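PDB 5V8S: flavoprotein, which probably transfers electrons as an oxidoreductase of the flavo di-iron family, with a mu-oxo-diiron centre in one domain and a flavodoxin-like domain expected to bind FMN. Local coordinates for residues 206-211 and 254-258; 212-218 and 347-351; 90-95 and 117-121; 55-59 and 83-87. The protein carries 1 engineered substitution. All blocks are in the same frame, centred on the assembly; numbering follows the deposited sequence.

Contact 1 of 4, residues 206-211 and 254-258; sequences VTKYIV and HYVSV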
loop_
_atom_site.group_PDB
_atom_site.type_symbol
_atom_site.label_atom_id
_atom_site.label_comp_id
_atom_site.label_asym_id
_atom_site.label_seq_id
_atom_site.Cartn_x
_atom_site.Cartn_y
_atom_site.Cartn_z
ATOM N N VAL A 206 15.040 -15.520 -5.292
ATOM C CA VAL A 206 14.185 -16.703 -5.334
ATOM C C VAL A 206 13.261 -16.713 -4.129
ATOM O O VAL A 206 12.057 -16.940 -4.260
ATOM C CB VAL A 206 15.039 -17.982 -5.402
ATOM C CG1 VAL A 206 14.147 -19.221 -5.312
ATOM C CG2 VAL A 206 15.848 -17.983 -6.677
ATOM N N THR A 207 13.796 -16.417 -2.941
ATOM C CA THR A 207 12.943 -16.369 -1.759
ATOM C C THR A 207 11.833 -15.343 -1.939
ATOM O O THR A 207 10.672 -15.603 -1.601
ATOM C CB THR A 207 13.777 -16.019 -0.533
ATOM O OG1 THR A 207 14.777 -17.029 -0.378
ATOM C CG2 THR A 207 12.894 -15.987 0.708
ATOM N N LYS A 208 12.179 -14.165 -2.459
ATOM C CA LYS A 208 11.181 -13.124 -2.689
ATOM C C LYS A 208 10.074 -13.609 -3.620
ATOM O O LYS A 208 8.891 -13.350 -3.375
ATOM C CB LYS A 208 11.881 -11.901 -3.273
ATOM C CG LYS A 208 11.031 -10.650 -3.384
ATOM C CD LYS A 208 11.899 -9.537 -3.984
ATOM C CE LYS A 208 11.168 -8.259 -4.265
ATOM N NZ LYS A 208 12.105 -7.233 -4.829
ATOM N N TYR A 209 10.449 -14.306 -4.701
ATOM C CA TYR A 209 9.488 -14.895 -5.632
ATOM C C TYR A 209 8.617 -15.943 -4.942
ATOM O O TYR A 209 7.388 -15.942 -5.082
ATOM C CB TYR A 209 10.254 -15.515 -6.812
ATOM C CG TYR A 209 9.352 -16.199 -7.800
ATOM C CD1 TYR A 209 8.742 -15.476 -8.811
ATOM C CD2 TYR A 209 9.102 -17.575 -7.725
ATOM C CE1 TYR A 209 7.904 -16.096 -9.724
ATOM C CE2 TYR A 209 8.265 -18.184 -8.619
ATOM C CZ TYR A 209 7.664 -17.433 -9.612
ATOM O OH TYR A 209 6.818 -18.052 -10.506
ATOM N N ILE A 210 9.232 -16.858 -4.196
ATOM C CA ILE A 210 8.463 -17.893 -3.511
ATOM C C ILE A 210 7.389 -17.275 -2.641
ATOM O O ILE A 210 6.216 -17.658 -2.699
ATOM C CB ILE A 210 9.380 -18.803 -2.673
ATOM C CG1 ILE A 210 10.293 -19.627 -3.561
ATOM C CG2 ILE A 210 8.537 -19.718 -1.807
ATOM C CD1 ILE A 210 11.430 -20.296 -2.786
ATOM N N VAL A 211 7.782 -16.350 -1.773
ATOM C CA VAL A 211 6.830 -15.832 -0.794
ATOM C C VAL A 211 5.717 -15.054 -1.491
ATOM O O VAL A 211 4.525 -15.265 -1.223
ATOM C CB VAL A 211 7.529 -14.991 0.290
ATOM C CG1 VAL A 211 6.490 -14.464 1.295
ATOM C CG2 VAL A 211 8.597 -15.805 1.038
ATOM N N HIS A 254 16.425 -25.216 -1.373
ATOM C CA HIS A 254 16.080 -23.845 -1.012
ATOM C C HIS A 254 14.568 -23.652 -0.984
ATOM O O HIS A 254 14.033 -23.053 -0.046
ATOM C CB HIS A 254 16.733 -22.857 -1.981
ATOM C CG HIS A 254 16.544 -21.425 -1.599
ATOM N ND1 HIS A 254 17.282 -20.829 -0.604
ATOM C CD2 HIS A 254 15.692 -20.479 -2.059
ATOM C CE1 HIS A 254 16.896 -19.570 -0.468
ATOM N NE2 HIS A 254 15.942 -19.330 -1.345
ATOM N N TYR A 255 13.861 -24.172 -1.996
ATOM C CA TYR A 255 12.398 -24.077 -2.003
ATOM C C TYR A 255 11.821 -24.712 -0.743
ATOM O O TYR A 255 10.942 -24.149 -0.095
ATOM C CB TYR A 255 11.822 -24.748 -3.267
ATOM C CG TYR A 255 11.462 -23.763 -4.342
ATOM C CD1 TYR A 255 12.449 -23.049 -5.017
ATOM C CD2 TYR A 255 10.136 -23.504 -4.646
ATOM C CE1 TYR A 255 12.125 -22.105 -5.972
ATOM C CE2 TYR A 255 9.800 -22.563 -5.594
ATOM C CZ TYR A 255 10.785 -21.862 -6.253
ATOM O OH TYR A 255 10.404 -20.918 -7.184
ATOM N N VAL A 256 12.339 -25.877 -0.358
ATOM C CA VAL A 256 11.830 -26.569 0.824
ATOM C C VAL A 256 12.168 -25.794 2.093
ATOM O O VAL A 256 11.332 -25.668 3.000
ATOM C CB VAL A 256 12.368 -28.014 0.856
ATOM C CG1 VAL A 256 12.080 -28.665 2.199
ATOM C CG2 VAL A 256 11.737 -28.816 -0.245
ATOM N N SER A 257 13.388 -25.261 2.182
ATOM C CA SER A 257 13.781 -24.485 3.355
ATOM C C SER A 257 12.900 -23.252 3.540
ATOM O O SER A 257 12.494 -22.925 4.663
ATOM C CB SER A 257 15.242 -24.063 3.210
ATOM O OG SER A 257 15.639 -23.313 4.329
ATOM N N VAL A 258 12.601 -22.552 2.449
ATOM C CA VAL A 258 11.713 -21.399 2.530
ATOM C C VAL A 258 10.316 -21.839 2.940
ATOM O O VAL A 258 9.684 -21.216 3.799
ATOM C CB VAL A 258 11.719 -20.628 1.197
ATOM C CG1 VAL A 258 10.616 -19.553 1.161
ATOM C CG2 VAL A 258 13.076 -20.010 0.961
#

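Contact 2 of 4, residues 212-218 and 347-351; sequences TVIGHYK and DKANY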
loop_
_atom_site.group_PDB
_atom_site.type_symbol
_atom_site.label_atom_id
_atom_site.label_comp_id
_atom_site.label_asym_id
_atom_site.label_seq_id
_atom_site.Cartn_x
_atom_site.Cartn_y
_atom_site.Cartn_z
ATOM N N THR A 212 6.087 -14.148 -2.402
ATOM C CA THR A 212 5.091 -13.291 -3.036
ATOM C C THR A 212 4.150 -14.059 -3.954
ATOM O O THR A 212 2.951 -13.772 -3.967
ATOM C CB THR A 212 5.719 -12.112 -3.790
ATOM O OG1 THR A 212 6.617 -12.566 -4.810
ATOM C CG2 THR A 212 6.417 -11.151 -2.820
ATOM N N VAL A 213 4.666 -15.021 -4.725
ATOM C CA VAL A 213 3.847 -15.711 -5.730
ATOM C C VAL A 213 3.236 -16.995 -5.188
ATOM O O VAL A 213 2.062 -17.290 -5.442
ATOM C CB VAL A 213 4.688 -15.959 -6.996
ATOM C CG1 VAL A 213 3.910 -16.755 -8.040
ATOM C CG2 VAL A 213 5.150 -14.643 -7.581
ATOM N N ILE A 214 4.022 -17.785 -4.451
ATOM C CA ILE A 214 3.608 -19.111 -4.013
ATOM C C ILE A 214 3.293 -19.182 -2.523
ATOM O O ILE A 214 2.801 -20.218 -2.062
ATOM C CB ILE A 214 4.677 -20.161 -4.383
ATOM C CG1 ILE A 214 5.232 -19.888 -5.786
ATOM C CG2 ILE A 214 4.106 -21.572 -4.300
ATOM C CD1 ILE A 214 6.349 -20.827 -6.212
ATOM N N GLY A 215 3.558 -18.127 -1.752
ATOM C CA GLY A 215 3.592 -18.277 -0.307
ATOM C C GLY A 215 2.288 -18.733 0.318
ATOM O O GLY A 215 2.293 -19.401 1.353
ATOM N N HIS A 216 1.147 -18.361 -0.268
ATOM C CA HIS A 216 -0.114 -18.789 0.322
ATOM C C HIS A 216 -0.227 -20.304 0.316
ATOM O O HIS A 216 -0.920 -20.886 1.160
ATOM C CB HIS A 216 -1.272 -18.154 -0.450
ATOM C CG HIS A 216 -2.613 -18.348 0.187
ATOM N ND1 HIS A 216 -2.908 -17.895 1.455
ATOM C CD2 HIS A 216 -3.747 -18.921 -0.282
ATOM C CE1 HIS A 216 -4.166 -18.188 1.743
ATOM N NE2 HIS A 216 -4.697 -18.813 0.704
ATOM N N TYR A 217 0.454 -20.954 -0.625
ATOM C CA TYR A 217 0.363 -22.394 -0.852
ATOM C C TYR A 217 1.668 -23.099 -0.499
ATOM O O TYR A 217 2.009 -24.126 -1.087
ATOM C CB TYR A 217 -0.010 -22.668 -2.309
ATOM C CG TYR A 217 -1.235 -21.896 -2.768
ATOM C CD1 TYR A 217 -2.499 -22.280 -2.367
ATOM C CD2 TYR A 217 -1.114 -20.781 -3.589
ATOM C CE1 TYR A 217 -3.630 -21.569 -2.769
ATOM C CE2 TYR A 217 -2.230 -20.063 -3.992
ATOM C CZ TYR A 217 -3.488 -20.465 -3.586
ATOM O OH TYR A 217 -4.589 -19.744 -4.001
ATOM N N LYS A 218 2.418 -22.555 0.461
ATOM C CA LYS A 218 3.739 -23.108 0.743
ATOM C C LYS A 218 3.669 -24.577 1.166
ATOM O O LYS A 218 4.616 -25.333 0.921
ATOM C CB LYS A 218 4.490 -22.233 1.754
ATOM C CG LYS A 218 3.859 -22.128 3.114
ATOM C CD LYS A 218 4.599 -21.086 3.946
ATOM C CE LYS A 218 4.158 -21.071 5.405
ATOM N NZ LYS A 218 2.689 -21.096 5.563
ATOM N N ASP A 347 -1.291 -13.871 4.717
ATOM C CA ASP A 347 -1.652 -14.561 3.485
ATOM C C ASP A 347 -0.482 -15.343 2.895
ATOM O O ASP A 347 -0.678 -16.452 2.368
ATOM C CB ASP A 347 -2.171 -13.567 2.455
ATOM C CG ASP A 347 -2.816 -14.263 1.279
ATOM O OD1 ASP A 347 -3.823 -14.974 1.499
ATOM O OD2 ASP A 347 -2.317 -14.108 0.149
ATOM N N LYS A 348 0.729 -14.776 2.936
ATOM C CA LYS A 348 1.853 -15.302 2.168
ATOM C C LYS A 348 2.944 -15.939 3.002
ATOM O O LYS A 348 3.717 -16.727 2.459
ATOM C CB LYS A 348 2.513 -14.184 1.348
ATOM C CG LYS A 348 1.586 -13.515 0.344
ATOM C CD LYS A 348 1.251 -14.429 -0.827
ATOM C CE LYS A 348 0.479 -13.675 -1.895
ATOM N NZ LYS A 348 0.407 -14.403 -3.182
ATOM N N ALA A 349 3.056 -15.577 4.278
ATOM C CA ALA A 349 4.202 -15.942 5.094
ATOM C C ALA A 349 3.740 -16.330 6.494
ATOM O O ALA A 349 4.248 -15.842 7.506
ATOM C CB ALA A 349 5.209 -14.796 5.107
ATOM N N ASN A 350 2.787 -17.256 6.547
ATOM C CA ASN A 350 2.132 -17.655 7.783
ATOM C C ASN A 350 2.917 -18.811 8.397
ATOM O O ASN A 350 2.684 -19.980 8.090
ATOM C CB ASN A 350 0.699 -18.055 7.481
ATOM C CG ASN A 350 -0.143 -18.158 8.722
ATOM O OD1 ASN A 350 0.250 -17.678 9.778
ATOM N ND2 ASN A 350 -1.298 -18.791 8.609
ATOM N N TYR A 351 3.848 -18.477 9.293
ATOM C CA TYR A 351 4.766 -19.440 9.894
ATOM C C TYR A 351 4.587 -19.467 11.404
ATOM O O TYR A 351 4.198 -18.465 12.016
ATOM C CB TYR A 351 6.225 -19.039 9.622
ATOM C CG TYR A 351 6.644 -19.102 8.176
ATOM C CD1 TYR A 351 7.027 -20.312 7.596
ATOM C CD2 TYR A 351 6.676 -17.962 7.382
ATOM C CE1 TYR A 351 7.419 -20.371 6.293
ATOM C CE2 TYR A 351 7.062 -18.028 6.062
ATOM C CZ TYR A 351 7.445 -19.241 5.524
ATOM O OH TYR A 351 7.832 -19.283 4.213
HETATM O O HOH W 1 0.503 -17.535 -3.087
HETATM O O HOH W 2 1.665 -18.786 4.027
#

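Contact 3 of 4, residues 90-95 and 117-121; sequences ITHIIV and VEIIA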
loop_
_atom_site.group_PDB
_atom_site.type_symbol
_atom_site.label_atom_id
_atom_site.label_comp_id
_atom_site.label_asym_id
_atom_site.label_seq_id
_atom_site.Cartn_x
_atom_site.Cartn_y
_atom_site.Cartn_z
ATOM N N ILE A 90 6.784 -26.668 -36.011
ATOM C CA ILE A 90 6.404 -27.010 -34.647
ATOM C C ILE A 90 5.224 -27.972 -34.673
ATOM O O ILE A 90 4.236 -27.765 -35.392
ATOM C CB ILE A 90 6.098 -25.742 -33.830
ATOM C CG1 ILE A 90 7.399 -24.957 -33.605
ATOM C CG2 ILE A 90 5.453 -26.110 -32.491
ATOM C CD1 ILE A 90 7.185 -23.589 -33.016
ATOM N N THR A 91 5.310 -29.013 -33.851
ATOM C CA THR A 91 4.307 -30.065 -33.797
ATOM C C THR A 91 3.580 -30.139 -32.465
ATOM O O THR A 91 2.442 -30.633 -32.426
ATOM C CB THR A 91 4.947 -31.443 -34.066
ATOM O OG1 THR A 91 6.017 -31.671 -33.141
ATOM C CG2 THR A 91 5.480 -31.557 -35.513
ATOM N N HIS A 92 4.200 -29.671 -31.380
ATOM C CA HIS A 92 3.645 -29.776 -30.038
ATOM C C HIS A 92 3.928 -28.497 -29.275
ATOM O O HIS A 92 4.985 -27.894 -29.448
ATOM C CB HIS A 92 4.313 -30.918 -29.271
ATOM C CG HIS A 92 4.018 -32.267 -29.826
ATOM N ND1 HIS A 92 4.607 -32.736 -30.983
ATOM C CD2 HIS A 92 3.200 -33.250 -29.386
ATOM C CE1 HIS A 92 4.154 -33.951 -31.235
ATOM N NE2 HIS A 92 3.296 -34.285 -30.288
ATOM N N ILE A 93 2.973 -28.094 -28.439
ATOM C CA ILE A 93 3.185 -27.043 -27.447
ATOM C C ILE A 93 2.728 -27.571 -26.091
ATOM O O ILE A 93 1.569 -27.977 -25.934
ATOM C CB ILE A 93 2.438 -25.739 -27.795
ATOM C CG1 ILE A 93 2.872 -25.211 -29.165
ATOM C CG2 ILE A 93 2.711 -24.681 -26.722
ATOM C CD1 ILE A 93 2.071 -24.047 -29.692
ATOM N N ILE A 94 3.633 -27.557 -25.112
ATOM C CA ILE A 94 3.324 -27.975 -23.746
ATOM C C ILE A 94 3.114 -26.730 -22.900
ATOM O O ILE A 94 3.963 -25.834 -22.874
ATOM C CB ILE A 94 4.441 -28.851 -23.152
ATOM C CG1 ILE A 94 4.551 -30.165 -23.947
ATOM C CG2 ILE A 94 4.153 -29.137 -21.669
ATOM C CD1 ILE A 94 5.684 -31.097 -23.479
ATOM N N VAL A 95 1.974 -26.673 -22.237
ATOM C CA VAL A 95 1.599 -25.550 -21.384
ATOM C C VAL A 95 1.553 -26.075 -19.953
ATOM O O VAL A 95 0.562 -26.668 -19.519
ATOM C CB VAL A 95 0.263 -24.942 -21.821
ATOM C CG1 VAL A 95 -0.113 -23.772 -20.922
ATOM C CG2 VAL A 95 0.354 -24.492 -23.267
ATOM N N VAL A 117 -1.684 -28.008 -34.042
ATOM C CA VAL A 117 -0.616 -28.607 -33.254
ATOM C C VAL A 117 -1.257 -29.334 -32.082
ATOM O O VAL A 117 -2.403 -29.070 -31.711
ATOM C CB VAL A 117 0.395 -27.556 -32.753
ATOM C CG1 VAL A 117 1.181 -26.977 -33.913
ATOM C CG2 VAL A 117 -0.322 -26.458 -32.027
ATOM N N GLU A 118 -0.503 -30.253 -31.483
ATOM C CA GLU A 118 -0.947 -30.873 -30.242
ATOM C C GLU A 118 -0.565 -29.963 -29.078
ATOM O O GLU A 118 0.622 -29.749 -28.815
ATOM C CB GLU A 118 -0.330 -32.254 -30.079
ATOM C CG GLU A 118 -0.823 -32.969 -28.854
ATOM C CD GLU A 118 -0.365 -34.417 -28.815
ATOM O OE1 GLU A 118 -0.982 -35.263 -29.503
ATOM O OE2 GLU A 118 0.619 -34.698 -28.115
ATOM N N ILE A 119 -1.572 -29.410 -28.399
ATOM C CA ILE A 119 -1.373 -28.568 -27.217
ATOM C C ILE A 119 -1.631 -29.431 -25.989
ATOM O O ILE A 119 -2.725 -29.984 -25.831
ATOM C CB ILE A 119 -2.314 -27.350 -27.238
ATOM C CG1 ILE A 119 -2.101 -26.545 -28.526
ATOM C CG2 ILE A 119 -2.099 -26.475 -25.993
ATOM C CD1 ILE A 119 -3.052 -25.346 -28.703
ATOM N N ILE A 120 -0.639 -29.560 -25.110
ATOM C CA ILE A 120 -0.738 -30.424 -23.934
ATOM C C ILE A 120 -0.846 -29.560 -22.684
ATOM O O ILE A 120 -0.029 -28.651 -22.473
ATOM C CB ILE A 120 0.470 -31.372 -23.837
ATOM C CG1 ILE A 120 0.466 -32.326 -25.025
ATOM C CG2 ILE A 120 0.453 -32.137 -22.512
ATOM C CD1 ILE A 120 1.755 -33.071 -25.180
ATOM N N ALA A 121 -1.822 -29.874 -21.830
ATOM C CA ALA A 121 -2.003 -29.145 -20.581
ATOM C C ALA A 121 -2.688 -30.058 -19.574
ATOM O O ALA A 121 -3.176 -31.134 -19.915
ATOM C CB ALA A 121 -2.830 -27.875 -20.804
#

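Contact 4 of 4, residues 55-59 and 83-87; sequences YLVKL and KIVDP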
loop_
_atom_site.group_PDB
_atom_site.type_symbol
_atom_site.label_atom_id
_atom_site.label_comp_id
_atom_site.label_asym_id
_atom_site.label_seq_id
_atom_site.Cartn_x
_atom_site.Cartn_y
_atom_site.Cartn_z
ATOM N N TYR A 55 11.123 -22.852 -23.926
ATOM C CA TYR A 55 12.090 -23.847 -24.369
ATOM C C TYR A 55 11.606 -24.501 -25.651
ATOM O O TYR A 55 10.401 -24.670 -25.857
ATOM C CB TYR A 55 12.318 -24.930 -23.303
ATOM C CG TYR A 55 12.828 -24.327 -22.010
ATOM C CD1 TYR A 55 11.943 -23.839 -21.056
ATOM C CD2 TYR A 55 14.183 -24.193 -21.764
ATOM C CE1 TYR A 55 12.397 -23.245 -19.884
ATOM C CE2 TYR A 55 14.645 -23.610 -20.600
ATOM C CZ TYR A 55 13.755 -23.141 -19.665
ATOM O OH TYR A 55 14.252 -22.575 -18.518
ATOM N N LEU A 56 12.559 -24.899 -26.499
ATOM C CA LEU A 56 12.255 -25.653 -27.710
ATOM C C LEU A 56 13.078 -26.934 -27.713
ATOM O O LEU A 56 14.308 -26.887 -27.587
ATOM C CB LEU A 56 12.564 -24.839 -28.972
ATOM C CG LEU A 56 12.236 -25.570 -30.284
ATOM C CD1 LEU A 56 10.733 -25.576 -30.518
ATOM C CD2 LEU A 56 12.963 -24.942 -31.460
ATOM N N VAL A 57 12.401 -28.070 -27.876
ATOM C CA VAL A 57 13.056 -29.371 -27.941
ATOM C C VAL A 57 12.917 -29.859 -29.373
ATOM O O VAL A 57 11.802 -30.081 -29.843
ATOM C CB VAL A 57 12.446 -30.391 -26.959
ATOM C CG1 VAL A 57 13.348 -31.622 -26.856
ATOM C CG2 VAL A 57 12.229 -29.766 -25.582
ATOM N N LYS A 58 14.042 -30.024 -30.067
ATOM C CA LYS A 58 14.037 -30.471 -31.452
ATOM C C LYS A 58 14.383 -31.948 -31.470
ATOM O O LYS A 58 15.480 -32.338 -31.057
ATOM C CB LYS A 58 15.027 -29.659 -32.287
ATOM C CG LYS A 58 14.677 -28.171 -32.300
ATOM C CD LYS A 58 15.545 -27.369 -33.267
ATOM C CE LYS A 58 15.021 -27.422 -34.695
ATOM N NZ LYS A 58 15.847 -26.573 -35.627
ATOM N N LEU A 59 13.441 -32.759 -31.928
ATOM C CA LEU A 59 13.560 -34.213 -31.910
ATOM C C LEU A 59 13.384 -34.767 -33.320
ATOM O O LEU A 59 13.099 -34.043 -34.276
ATOM C CB LEU A 59 12.507 -34.805 -30.961
ATOM C CG LEU A 59 12.575 -34.254 -29.529
ATOM C CD1 LEU A 59 11.309 -34.547 -28.740
ATOM C CD2 LEU A 59 13.800 -34.845 -28.809
ATOM N N LYS A 83 14.302 -17.776 -35.441
ATOM C CA LYS A 83 15.729 -17.882 -35.707
ATOM C C LYS A 83 16.256 -19.286 -35.452
ATOM O O LYS A 83 17.317 -19.641 -35.982
ATOM C CB LYS A 83 16.506 -16.858 -34.874
ATOM C CG LYS A 83 16.169 -15.400 -35.196
ATOM C CD LYS A 83 17.022 -14.446 -34.370
ATOM C CE LYS A 83 16.585 -12.994 -34.520
ATOM N NZ LYS A 83 17.411 -12.067 -33.679
ATOM N N ILE A 84 15.532 -20.100 -34.684
ATOM C CA ILE A 84 15.975 -21.454 -34.361
ATOM C C ILE A 84 15.088 -22.542 -34.953
ATOM O O ILE A 84 15.480 -23.720 -34.918
ATOM C CB ILE A 84 16.145 -21.654 -32.843
ATOM C CG1 ILE A 84 14.816 -21.431 -32.126
ATOM C CG2 ILE A 84 17.200 -20.706 -32.313
ATOM C CD1 ILE A 84 14.851 -21.782 -30.669
ATOM N N VAL A 85 13.918 -22.201 -35.493
ATOM C CA VAL A 85 13.064 -23.184 -36.144
ATOM C C VAL A 85 12.072 -22.443 -37.022
ATOM O O VAL A 85 11.627 -21.340 -36.687
ATOM C CB VAL A 85 12.353 -24.088 -35.102
ATOM C CG1 VAL A 85 11.354 -23.282 -34.268
ATOM C CG2 VAL A 85 11.658 -25.247 -35.779
ATOM N N ASP A 86 11.735 -23.043 -38.156
ATOM C CA ASP A 86 10.577 -22.583 -38.903
ATOM C C ASP A 86 9.351 -22.901 -38.060
ATOM O O ASP A 86 9.083 -24.084 -37.808
ATOM C CB ASP A 86 10.505 -23.317 -40.242
ATOM C CG ASP A 86 9.437 -22.752 -41.174
ATOM O OD1 ASP A 86 8.394 -22.261 -40.691
ATOM O OD2 ASP A 86 9.642 -22.815 -42.405
ATOM N N PRO A 87 8.609 -21.909 -37.569
ATOM C CA PRO A 87 7.448 -22.224 -36.715
ATOM C C PRO A 87 6.493 -23.222 -37.340
ATOM O O PRO A 87 5.823 -23.978 -36.627
ATOM C CB PRO A 87 6.793 -20.851 -36.501
ATOM C CG PRO A 87 7.919 -19.873 -36.680
ATOM C CD PRO A 87 8.791 -20.461 -37.751
#

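Contact 1 of 4, residues 206-211 and 254-258
His-254 has CG anti to its backbone N (chi1 -174°), which sends the imidazole across to the helix of Thr-207. On Thr-207 the hydroxyl lies anti to the carbonyl carbon (chi1 -60°) and meets that ring at its edge. Thr-207 OG1 and His-254 NE2 are hydrogen-bonded at 2.8 Å, and either could be the donor. Val-258 CG2, one turn further along the same helix, lies over one face of the imidazole, toward its rim.

Ile-210 fills the middle of the interface. Its CD1 sits almost over the centre of the Tyr-255 ring, 3.6 Å from the centroid, in a CH-pi contact. Its CG1 packs on the same ring, 3.5 Å from Tyr-255 CZ. The other branch, CG2, meets Val-258 CG1 tip to tip at 3.6 Å. Val-206 CG1 touches Tyr-255 CE1 at 3.6 Å, its side chain at about a right angle to that of the tyrosine. The phenol oxygen of Tyr-255 comes to the edge of the Tyr-209 ring and is hydrogen-bonded to Gly-183 O. Tyr-209 itself lies close to the mu-oxo-diiron.

The two helix segments run 10.4 Å apart at -56°. This is buried helix-helix packing beside the di-iron site, joining helix 196-214 of the metallo-beta-lactamase-like domain to helix 248-260.

Contact 2 of 4, residues 212-218 and 347-351
Lys-218 lies across one face of the Tyr-351 ring. Its CE sits 3.7 Å from the ring centroid in a CH-pi contact, offset toward the rim. The chain bends at its last torsion (chi4 -46°) and carries NZ to Asn-350 O at 2.8 Å. That ammonium stands above the carbonyl plane, not on a lone pair. It also lies over the ring face, in a cation-pi contact. A water links it to Gly-215 O and Asn-350 N.

His-216 is turned edge-on to the other segment. Its ND1 donates to Asp-347 O at 2.8 Å, in both the ring plane and the carbonyl plane. The Asp-347 carboxylate is 22° from the ring plane, but its OD1 is poorly angled for a bond to ND1.

Lys-348 bends at chi2 and brings NZ to Thr-212 O at 2.7 Å. A second water joins this ammonium to Val-213 O and His-216 N. The backbones come close, with Gly-215 CA 3.2 Å from Lys-348 O.

Two of the three carbonyl acceptors lie near the C-terminal ends of helices, where the helix dipole would probably favour a positive group. Lys-348 also forms a salt bridge with Glu-331 of the second subunit, so one ammonium serves both the domain contact and the dimer.

Contact 3 of 4, residues 90-95 and 117-121
Glu-118 runs alongside His-92 on one face of a parallel strand pair. Its CB lies 3.7 Å from His-92 CD2. CG is anti to the backbone N (chi1 -177°), and the chain stays extended beyond it. CG therefore continues past the same ring carbon, 4.1 Å from CD2. CD is similarly close to CD2 and NE2. At the tip, OE2 reaches the ring edge in its plane, 3.2 Å from CD2. The carboxylate stands nearly perpendicular to the imidazole, the planes 88° apart. The other oxygen, OE1, has a long, weak ion pair with Arg-147. Thr-91 OG1 is hydrogen-bonded to His-92 ND1 at 2.8 Å, which helps fix the ring's rotation.

Four backbone hydrogen bonds join the two segments. Ile-93 uses both its N and its O, to Glu-118 O and Ile-120 N. Glu-118 N bonds to Thr-91 O, and Val-95 N to Ile-120 O at 2.8 Å. On the face of Ile-93, its CD1 packs against Val-117 CG2 at 4.1 Å.

Strand 92-94 lies between strands 62-66 and 118-121 in the mixed sheet, and strand 138-140 follows at the edge. Helix 106-113 packs on Ile-93 and Val-117. Strand 152-158 of a second sheet meets Ile-94 and Ile-120 on the other face.

Contact 4 of 4, residues 55-59 and 83-87
Leu-56, Ile-84 and Val-85 have the most surface buried here. Leu-56 reaches out from its strand, and a single methyl, CD2, makes its closest contacts. CD2 lies 3.6 Å from Val-85 CG1 and 3.8 Å from Ile-84 CD1. One branch of the leucine therefore touches two consecutive residues of the loop.

The two loop residues approach it differently. Ile-84 and Leu-56 run alongside each other, pointing opposite ways. Ile-84 CD1 also lies 4.2 Å from Leu-56 CB, and Ile-84 CG1 is 4.0 Å from Leu-56 CD2. Val-85 crosses the leucine at a slant. Its CG1 sits between the backbone N and the carbonyl carbon (chi1 67°), and this branch meets CD2. The other branch, CG2, turns to Lys-58 and lies 4.1 Å from its CE.

Lys-58 adds the polar part. Its chain bends at chi3 (84°) and brings NZ to Ile-84 O, a hydrogen bond of 3.0 Å. The donor lies nearly in line with the C=O bond, at 161°. The aliphatic end of the lysine thus passes Val-85 while its ammonium grips the carbonyl just before that residue. The loop is met at one carbonyl and at the side chains of Ile-84 and Val-85.

The contact lies at the sheet of the metallo-beta-lactamase-like domain. Residues 55-59 belong to strand 50-59, between strands 26-34 and 62-66. The loop 83-87 leads from helix 74-82 to strand 92-94. Ile-84 also packs on Tyr-28 of strand 26-34 and Thr-18 of strand 16-22, while Val-85 touches Asn-63 of strand 62-66.

How the contacts relate
Contacts 1 and 2 share helix 196-214, and their centres are about 10 Å apart. They touch directly: Val-258 O and Tyr-351 OH lie 2.7 Å apart, a probable hydrogen bond. Both are near the mu-oxo-diiron, with the side chain of Tyr-209 about 4 Å from it and that of Val-213 about 5 Å. Contacts 3 and 4 both reach the seven-stranded sheet, contact 4 through strand 50-59 alone. Their centres are about 13 Å apart, and about 30 to 36 Å from those of contacts 1 and 2. Contact 3 does not touch the site. The Val-95 side chain is about 10 Å from the mu-oxo-diiron, and the chain reaches the pocket residue His-97 two residues later.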